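Local coordinates for uncharacterized protein (Actinomyces odontolyticus, PDB 4MJG) that is of unknown function but belongs to the DUF4853 family and folds around an antiparallel beta sheet, at residues E43-G48 with V176-T181; P73-E78 with D126-R131; D104-I109 with E120-E125. One frame throughout, in Å; residues are numbered along the deposited sequence.

Contact 1 (E43-G48 with V176-T181); sequences ELTVMG and VPTLTT
Leu44 and Leu179 face each other as a hydrogen-bonded antiparallel pair where strand 44-55 meets strand 176-181, which lies second from one edge of the eight-stranded sheet. Leu179 N reaches Leu44 O at 2.8 Å, in the carbonyl plane, while the return bond from Leu44 N to Leu179 O is weak. One step along, Val46 N bonds almost straight to Pro177 O, with 175° at the hydrogen. Val46, pointing toward the other strand, supplies the bump: its CG2, held beside its own backbone N, lies against the Pro177 carbonyl and Leu179, 4.0 Å from Leu179 CG. The proline ring packs on the root of the same side chain, with Pro177 CG 4.1 Å from Val46 CB. Met161 of strand 161-166 covers Leu44 and Leu179 further. On the face opposite the two leucines Thr45 and Thr178 form the non-hydrogen-bonded pair. Thr45 turns its methyl anti to the backbone N (CG2, with OG1 at chi1 -55°), so that it meets Val176 obliquely, CG2 to CG2 at 3.6 Å. Thr178 OG1 instead bonds to Thr164 OG1. At the far end Glu43 runs alongside Thr180, and its CB lies 3.5 Å from Thr180 CG2.

Contact 2 (P73-E78 with D126-R131); sequences PSMSFE and DSIAVR
Ile128 pushes the end of its side chain into the bend of the chain at Pro73-Met75, and the close packing of this contact depends on that one methyl. CD1 lies 3.7 Å from Met75 N and equally 3.7 Å from Pro73 O, so it rests on backbone as much as on side chain. Met75, a selenomethionine, crosses it obliquely, bringing CG to 3.8 Å and SE to 3.9 Å from the same Ile128 CD1. The isoleucine gets there by an extended outer arm: CG1 sits beside the backbone N (chi1 -65°) and chi2 of 158° carries CD1 outward. Leu80 of helix 77-86 and Val36 of helix 34-40 also touch Ile128, making the packing here a meeting of sheet and helices. The bend itself is the connection from strand 62-73 to helix 77-86, passing the neighbouring antiparallel strand 127-133; Ser76 is the N-cap of that helix, its OG bonded to Arg79 N. Toward solvent the contact thins out. Ser74 CB stands 3.8 Å from Asp126 O, and no hydrogen bond joins the two segments. Ser74 OG, anti to its own N (chi1 -167°), bonds to Ser124 O instead. Pro73 and Asp126, both exposed, have CB directed away from the opposing segment.

Contact 3 (D104-I109 with E120-E125); sequences DATRGI and EFKFSE
In the beta hairpin of strands 107-113 and 118-123, Arg107 pairs with Phe123 and Ile109 with Phe121, each pair closed by two backbone hydrogen bonds. Phe123 N to Arg107 O spans 2.7 Å and Arg107 N to Phe123 O 3.0 Å; the Ile109 and Phe121 bonds are straighter, both 164° at the hydrogen. These four residues share one face of the sheet, toward helix 77-86, whose Phe77 touches Arg107 and Ile109 and whose Val84 touches Ile109 and Phe121. The Phe121 ring turns its edge to Ile109 O, which lies in the ring plane 3.7 Å from CD1. Within the eight-stranded antiparallel sheet the hairpin is flanked by strands 92-97 and 127-133, and Asp98 beside strand 92-97 receives Arg107 NE on its carbonyl and Gly108 N on its carboxylate. Polar side chains gather around Gly108 and Lys122. Glu120, its CG anti to the backbone N and its chain extended, carries OE2 over Gly108, 3.9 Å from Gly108 CA, and that oxygen is bonded to Gln110 NE2; the salt bridge from Lys122 NZ to it is long. The aliphatic part of Lys122 crosses Thr106, with CE 3.5 Å from Thr106 OG1. That hydroxyl bonds to Asp102 OD1. Thr106 CG2 reaches across to Ser124 CB at 4.2 Å. Lacking both hydroxyl and methyl, an alanine here would probably leave Asp102 OD1 without this partner and thin the packing on Lys122 CE and Ser124 CB.

All three contacts reach the same antiparallel sheet. Contacts 1 and 3 are partly buried strand pairings held by backbone hydrogen bonds, whereas contact 2 is a surface contact without a hydrogen bond across it, resting on apolar packing. Contacts 2 and 3 are close neighbours, centres about 7 Å apart: strands 118-123 and 127-133 lie side by side, probably bonded from Ala129 O to Lys122 N and from Arg131 O to Glu120 N. Contact 1 sits toward the other edge, its centre about 18 Å from that of contact 3, and meets contact 2 only by packing of Glu43 on Pro73. Its side chains are mostly aliphatic and threonine, with Glu43 at one end, while contact 3 has aromatic rings and more charged groups.

Contact 1 (E43-G48 with V176-T181)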
loop_
_atom_site.group_PDB
_atom_site.type_symbol
_atom_site.label_atom_id
_atom_site.label_comp_id
_atom_site.label_asym_id
_atom_site.label_seq_id
_atom_site.Cartn_x
_atom_site.Cartn_y
_atom_site.Cartn_z
ATOM N N GLU A 43 12.332 -11.033 -0.720
ATOM C CA GLU A 43 12.395 -9.651 -0.272
ATOM C C GLU A 43 11.557 -8.735 -1.138
ATOM O O GLU A 43 11.225 -9.070 -2.277
ATOM C CB GLU A 43 13.853 -9.184 -0.302
ATOM C CG GLU A 43 14.552 -9.378 -1.650
ATOM C CD GLU A 43 16.057 -9.141 -1.601
ATOM O OE1 GLU A 43 16.663 -9.233 -0.508
ATOM O OE2 GLU A 43 16.644 -8.869 -2.672
ATOM N N LEU A 44 11.225 -7.573 -0.590
ATOM C CA LEU A 44 10.522 -6.528 -1.332
ATOM C C LEU A 44 11.502 -5.474 -1.838
ATOM O O LEU A 44 12.453 -5.121 -1.147
ATOM C CB LEU A 44 9.485 -5.843 -0.440
ATOM C CG LEU A 44 8.293 -6.662 0.056
ATOM C CD1 LEU A 44 7.492 -5.861 1.067
ATOM C CD2 LEU A 44 7.401 -7.090 -1.098
ATOM N N THR A 45 11.256 -4.977 -3.043
ATOM C CA THR A 45 11.971 -3.826 -3.591
ATOM C C THR A 45 11.075 -2.603 -3.433
ATOM O O THR A 45 9.877 -2.679 -3.699
ATOM C CB THR A 45 12.275 -4.032 -5.082
ATOM O OG1 THR A 45 12.991 -5.259 -5.256
ATOM C CG2 THR A 45 13.106 -2.884 -5.636
ATOM N N VAL A 46 11.634 -1.478 -2.999
ATOM C CA VAL A 46 10.830 -0.266 -2.808
ATOM C C VAL A 46 10.753 0.502 -4.126
ATOM O O VAL A 46 11.722 1.142 -4.548
ATOM C CB VAL A 46 11.387 0.627 -1.684
ATOM C CG1 VAL A 46 10.488 1.832 -1.461
ATOM C CG2 VAL A 46 11.533 -0.177 -0.398
HETATM N N MSE A 47 9.586 0.424 -4.762
HETATM C CA MSE A 47 9.360 0.984 -6.096
HETATM C C MSE A 47 8.997 2.441 -6.026
HETATM O O MSE A 47 9.339 3.211 -6.922
HETATM C CB MSE A 47 8.195 0.250 -6.773
HETATM C CG MSE A 47 8.530 -0.288 -8.160
HETATM SE SE MSE A 47 8.751 1.197 -9.434
HETATM C CE MSE A 47 6.822 1.587 -9.604
ATOM N N GLY A 48 8.270 2.824 -4.978
ATOM C CA GLY A 48 7.785 4.187 -4.834
ATOM C C GLY A 48 7.710 4.606 -3.381
ATOM O O GLY A 48 7.549 3.771 -2.478
ATOM N N VAL A 176 18.959 -0.673 -6.252
ATOM C CA VAL A 176 17.653 -0.359 -5.699
ATOM C C VAL A 176 17.622 -0.692 -4.220
ATOM O O VAL A 176 18.369 -1.555 -3.760
ATOM C CB VAL A 176 16.522 -1.112 -6.438
ATOM C CG1 VAL A 176 16.552 -0.777 -7.924
ATOM C CG2 VAL A 176 16.614 -2.621 -6.227
ATOM N N PRO A 177 16.759 -0.001 -3.467
ATOM C CA PRO A 177 16.596 -0.314 -2.059
ATOM C C PRO A 177 15.669 -1.502 -1.845
ATOM O O PRO A 177 14.611 -1.585 -2.475
ATOM C CB PRO A 177 15.983 0.962 -1.494
ATOM C CG PRO A 177 15.234 1.556 -2.628
ATOM C CD PRO A 177 15.975 1.179 -3.871
ATOM N N THR A 178 16.065 -2.403 -0.952
ATOM C CA THR A 178 15.298 -3.609 -0.679
ATOM C C THR A 178 14.993 -3.738 0.807
ATOM O O THR A 178 15.697 -3.177 1.646
ATOM C CB THR A 178 16.066 -4.866 -1.131
ATOM O OG1 THR A 178 17.306 -4.945 -0.424
ATOM C CG2 THR A 178 16.343 -4.822 -2.625
ATOM N N LEU A 179 13.942 -4.489 1.117
ATOM C CA LEU A 179 13.559 -4.765 2.494
ATOM C C LEU A 179 13.693 -6.253 2.778
ATOM O O LEU A 179 13.187 -7.082 2.021
ATOM C CB LEU A 179 12.114 -4.338 2.737
ATOM C CG LEU A 179 11.800 -2.863 2.505
ATOM C CD1 LEU A 179 10.306 -2.612 2.622
ATOM C CD2 LEU A 179 12.564 -1.992 3.489
ATOM N N THR A 180 14.378 -6.585 3.868
ATOM C CA THR A 180 14.514 -7.975 4.298
ATOM C C THR A 180 14.221 -8.095 5.791
ATOM O O THR A 180 14.505 -7.176 6.572
ATOM C CB THR A 180 15.911 -8.541 3.968
ATOM O OG1 THR A 180 16.905 -7.522 4.145
ATOM C CG2 THR A 180 15.958 -9.038 2.531
ATOM N N THR A 181 13.659 -9.239 6.173
ATOM C CA THR A 181 13.162 -9.463 7.532
ATOM C C THR A 181 14.282 -9.425 8.579
ATOM O O THR A 181 15.420 -9.803 8.296
ATOM C CB THR A 181 12.420 -10.813 7.631
ATOM O OG1 THR A 181 13.291 -11.870 7.213
ATOM C CG2 THR A 181 11.165 -10.810 6.755
#

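Contact 2 (P73-E78 with D126-R131)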
loop_
_atom_site.group_PDB
_atom_site.type_symbol
_atom_site.label_atom_id
_atom_site.label_comp_id
_atom_site.label_asym_id
_atom_site.label_seq_id
_atom_site.Cartn_x
_atom_site.Cartn_y
_atom_site.Cartn_z
ATOM N N PRO A 73 8.865 -10.709 -6.172
ATOM C CA PRO A 73 8.900 -11.523 -7.392
ATOM C C PRO A 73 7.543 -12.167 -7.691
ATOM O O PRO A 73 6.684 -12.241 -6.804
ATOM C CB PRO A 73 9.965 -12.581 -7.083
ATOM C CG PRO A 73 10.799 -11.979 -5.994
ATOM C CD PRO A 73 9.843 -11.172 -5.171
ATOM N N SER A 74 7.358 -12.627 -8.926
ATOM C CA SER A 74 6.035 -13.042 -9.396
ATOM C C SER A 74 5.592 -14.392 -8.841
ATOM O O SER A 74 6.412 -15.204 -8.408
ATOM C CB SER A 74 5.984 -13.080 -10.929
ATOM O OG SER A 74 4.643 -13.177 -11.386
HETATM N N MSE A 75 4.279 -14.601 -8.850
HETATM C CA MSE A 75 3.672 -15.892 -8.533
HETATM C C MSE A 75 2.418 -15.974 -9.359
HETATM O O MSE A 75 1.897 -14.949 -9.799
HETATM C CB MSE A 75 3.425 -16.026 -7.022
HETATM C CG MSE A 75 2.054 -15.553 -6.543
HETATM SE SE MSE A 75 2.138 -15.045 -4.639
HETATM C CE MSE A 75 1.788 -16.805 -3.842
ATOM N N SER A 76 1.919 -17.183 -9.588
ATOM C CA SER A 76 0.707 -17.353 -10.390
ATOM C C SER A 76 -0.450 -16.603 -9.730
ATOM O O SER A 76 -0.553 -16.569 -8.502
ATOM C CB SER A 76 0.357 -18.834 -10.562
ATOM O OG SER A 76 -0.191 -19.381 -9.374
ATOM N N PHE A 77 -1.310 -15.996 -10.544
ATOM C CA PHE A 77 -2.423 -15.208 -10.022
ATOM C C PHE A 77 -3.313 -16.024 -9.086
ATOM O O PHE A 77 -3.739 -15.538 -8.043
ATOM C CB PHE A 77 -3.265 -14.624 -11.160
ATOM C CG PHE A 77 -4.327 -13.683 -10.686
ATOM C CD1 PHE A 77 -4.005 -12.379 -10.344
ATOM C CD2 PHE A 77 -5.644 -14.106 -10.549
ATOM C CE1 PHE A 77 -4.973 -11.506 -9.885
ATOM C CE2 PHE A 77 -6.619 -13.239 -10.093
ATOM C CZ PHE A 77 -6.283 -11.937 -9.759
ATOM N N GLU A 78 -3.582 -17.267 -9.468
ATOM C CA GLU A 78 -4.351 -18.197 -8.645
ATOM C C GLU A 78 -3.756 -18.361 -7.234
ATOM O O GLU A 78 -4.491 -18.413 -6.238
ATOM C CB GLU A 78 -4.413 -19.559 -9.368
ATOM C CG GLU A 78 -5.417 -20.553 -8.786
ATOM C CD GLU A 78 -4.973 -21.993 -8.960
ATOM O OE1 GLU A 78 -4.503 -22.327 -10.065
ATOM O OE2 GLU A 78 -5.090 -22.789 -8.000
ATOM N N ASP A 126 6.152 -10.234 -14.567
ATOM C CA ASP A 126 7.443 -9.845 -13.991
ATOM C C ASP A 126 7.455 -9.865 -12.463
ATOM O O ASP A 126 8.422 -10.326 -11.854
ATOM C CB ASP A 126 7.852 -8.447 -14.472
ATOM C CG ASP A 126 8.248 -8.421 -15.939
ATOM O OD1 ASP A 126 7.720 -9.240 -16.721
ATOM O OD2 ASP A 126 9.088 -7.574 -16.309
ATOM N N SER A 127 6.391 -9.357 -11.847
ATOM C CA SER A 127 6.397 -9.113 -10.407
ATOM C C SER A 127 5.005 -8.868 -9.828
ATOM O O SER A 127 4.006 -8.893 -10.554
ATOM C CB SER A 127 7.260 -7.890 -10.127
ATOM O OG SER A 127 6.621 -6.716 -10.598
ATOM N N ILE A 128 4.956 -8.639 -8.515
ATOM C CA ILE A 128 3.721 -8.287 -7.809
ATOM C C ILE A 128 3.905 -6.991 -7.032
ATOM O O ILE A 128 4.678 -6.935 -6.077
ATOM C CB ILE A 128 3.288 -9.386 -6.825
ATOM C CG1 ILE A 128 2.930 -10.662 -7.587
ATOM C CG2 ILE A 128 2.092 -8.925 -5.993
ATOM C CD1 ILE A 128 2.999 -11.902 -6.727
ATOM N N ALA A 129 3.183 -5.954 -7.442
ATOM C CA ALA A 129 3.283 -4.650 -6.813
ATOM C C ALA A 129 2.208 -4.494 -5.739
ATOM O O ALA A 129 1.039 -4.781 -5.975
ATOM C CB ALA A 129 3.152 -3.556 -7.862
ATOM N N VAL A 130 2.610 -4.030 -4.560
ATOM C CA VAL A 130 1.680 -3.786 -3.454
ATOM C C VAL A 130 1.626 -2.289 -3.190
ATOM O O VAL A 130 2.635 -1.680 -2.827
ATOM C CB VAL A 130 2.108 -4.526 -2.177
ATOM C CG1 VAL A 130 1.048 -4.376 -1.099
ATOM C CG2 VAL A 130 2.342 -5.996 -2.477
ATOM N N ARG A 131 0.450 -1.703 -3.403
ATOM C CA ARG A 131 0.254 -0.261 -3.318
ATOM C C ARG A 131 -0.949 0.024 -2.404
ATOM O O ARG A 131 -1.915 -0.737 -2.362
ATOM C CB ARG A 131 0.059 0.324 -4.726
ATOM C CG ARG A 131 -0.375 1.785 -4.774
ATOM C CD ARG A 131 -0.172 2.381 -6.163
ATOM N NE ARG A 131 -0.731 3.729 -6.285
ATOM C CZ ARG A 131 -2.030 4.013 -6.410
ATOM N NH1 ARG A 131 -2.948 3.047 -6.419
ATOM N NH2 ARG A 131 -2.421 5.282 -6.520
#

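Contact 3 (D104-I109 with E120-E125)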
loop_
_atom_site.group_PDB
_atom_site.type_symbol
_atom_site.label_atom_id
_atom_site.label_comp_id
_atom_site.label_asym_id
_atom_site.label_seq_id
_atom_site.Cartn_x
_atom_site.Cartn_y
_atom_site.Cartn_z
ATOM N N ASP A 104 -2.278 -3.388 -19.784
ATOM C CA ASP A 104 -0.854 -3.450 -19.419
ATOM C C ASP A 104 -0.370 -4.844 -19.016
ATOM O O ASP A 104 0.760 -4.986 -18.548
ATOM C CB ASP A 104 -0.568 -2.499 -18.246
ATOM C CG ASP A 104 -1.138 -1.111 -18.457
ATOM O OD1 ASP A 104 -1.064 -0.594 -19.596
ATOM O OD2 ASP A 104 -1.658 -0.536 -17.476
ATOM N N ALA A 105 -1.220 -5.856 -19.181
ATOM C CA ALA A 105 -0.943 -7.208 -18.698
ATOM C C ALA A 105 -0.847 -7.271 -17.165
ATOM O O ALA A 105 -0.078 -8.061 -16.617
ATOM C CB ALA A 105 0.316 -7.772 -19.346
ATOM N N THR A 106 -1.641 -6.450 -16.480
ATOM C CA THR A 106 -1.686 -6.469 -15.018
ATOM C C THR A 106 -3.090 -6.799 -14.532
ATOM O O THR A 106 -4.074 -6.402 -15.156
ATOM C CB THR A 106 -1.260 -5.121 -14.398
ATOM O OG1 THR A 106 -2.248 -4.124 -14.686
ATOM C CG2 THR A 106 0.100 -4.669 -14.932
ATOM N N ARG A 107 -3.176 -7.534 -13.424
ATOM C CA ARG A 107 -4.463 -7.888 -12.819
ATOM C C ARG A 107 -4.405 -7.621 -11.339
ATOM O O ARG A 107 -3.464 -8.050 -10.668
ATOM C CB ARG A 107 -4.793 -9.359 -13.049
ATOM C CG ARG A 107 -6.253 -9.702 -12.810
ATOM C CD ARG A 107 -6.526 -11.167 -13.102
ATOM N NE ARG A 107 -7.913 -11.525 -12.847
ATOM C CZ ARG A 107 -8.400 -12.757 -12.947
ATOM N NH1 ARG A 107 -7.612 -13.773 -13.296
ATOM N NH2 ARG A 107 -9.682 -12.978 -12.688
ATOM N N GLY A 108 -5.421 -6.933 -10.832
ATOM C CA GLY A 108 -5.406 -6.456 -9.460
ATOM C C GLY A 108 -6.294 -7.227 -8.503
ATOM O O GLY A 108 -7.343 -7.746 -8.889
ATOM N N ILE A 109 -5.849 -7.311 -7.252
ATOM C CA ILE A 109 -6.701 -7.715 -6.141
ATOM C C ILE A 109 -6.688 -6.561 -5.145
ATOM O O ILE A 109 -5.619 -6.056 -4.786
ATOM C CB ILE A 109 -6.205 -8.995 -5.449
ATOM C CG1 ILE A 109 -6.173 -10.152 -6.449
ATOM C CG2 ILE A 109 -7.106 -9.350 -4.267
ATOM C CD1 ILE A 109 -5.466 -11.383 -5.932
ATOM N N GLU A 120 -3.878 -2.534 -2.853
ATOM C CA GLU A 120 -3.928 -3.256 -4.121
ATOM C C GLU A 120 -2.687 -4.098 -4.389
ATOM O O GLU A 120 -1.560 -3.602 -4.351
ATOM C CB GLU A 120 -4.138 -2.284 -5.286
ATOM C CG GLU A 120 -4.208 -2.989 -6.631
ATOM C CD GLU A 120 -4.908 -2.170 -7.693
ATOM O OE1 GLU A 120 -4.626 -0.957 -7.780
ATOM O OE2 GLU A 120 -5.733 -2.744 -8.441
ATOM N N PHE A 121 -2.911 -5.374 -4.674
ATOM C CA PHE A 121 -1.863 -6.276 -5.122
ATOM C C PHE A 121 -1.983 -6.382 -6.634
ATOM O O PHE A 121 -2.944 -6.974 -7.131
ATOM C CB PHE A 121 -2.051 -7.653 -4.492
ATOM C CG PHE A 121 -2.084 -7.637 -2.987
ATOM C CD1 PHE A 121 -3.258 -7.353 -2.308
ATOM C CD2 PHE A 121 -0.941 -7.922 -2.250
ATOM C CE1 PHE A 121 -3.291 -7.341 -0.924
ATOM C CE2 PHE A 121 -0.970 -7.913 -0.864
ATOM C CZ PHE A 121 -2.147 -7.620 -0.198
ATOM N N LYS A 122 -1.037 -5.788 -7.363
ATOM C CA LYS A 122 -1.046 -5.843 -8.827
ATOM C C LYS A 122 -0.185 -6.985 -9.365
ATOM O O LYS A 122 1.044 -6.918 -9.350
ATOM C CB LYS A 122 -0.606 -4.507 -9.446
ATOM C CG LYS A 122 -1.748 -3.723 -10.076
ATOM C CD LYS A 122 -1.253 -2.569 -10.935
ATOM C CE LYS A 122 -2.342 -2.085 -11.886
ATOM N NZ LYS A 122 -3.605 -1.706 -11.188
ATOM N N PHE A 123 -0.843 -8.030 -9.857
ATOM C CA PHE A 123 -0.143 -9.125 -10.512
ATOM C C PHE A 123 0.353 -8.710 -11.890
ATOM O O PHE A 123 -0.322 -7.973 -12.609
ATOM C CB PHE A 123 -1.047 -10.355 -10.654
ATOM C CG PHE A 123 -0.548 -11.356 -11.659
ATOM C CD1 PHE A 123 0.395 -12.311 -11.301
ATOM C CD2 PHE A 123 -1.003 -11.326 -12.970
ATOM C CE1 PHE A 123 0.862 -13.225 -12.227
ATOM C CE2 PHE A 123 -0.538 -12.239 -13.903
ATOM C CZ PHE A 123 0.395 -13.189 -13.530
ATOM N N SER A 124 1.545 -9.184 -12.235
ATOM C CA SER A 124 2.028 -9.182 -13.612
ATOM C C SER A 124 3.024 -10.330 -13.740
ATOM O O SER A 124 3.413 -10.933 -12.740
ATOM C CB SER A 124 2.669 -7.840 -13.985
ATOM O OG SER A 124 4.027 -7.789 -13.605
ATOM N N GLU A 125 3.436 -10.632 -14.965
ATOM C CA GLU A 125 4.346 -11.751 -15.195
ATOM C C GLU A 125 5.724 -11.496 -14.571
ATOM O O GLU A 125 6.372 -12.425 -14.083
ATOM C CB GLU A 125 4.453 -12.042 -16.696
ATOM C CG GLU A 125 3.231 -12.751 -17.275
ATOM C CD GLU A 125 3.101 -14.183 -16.786
ATOM O OE1 GLU A 125 4.083 -14.949 -16.888
ATOM O OE2 GLU A 125 2.015 -14.547 -16.301
#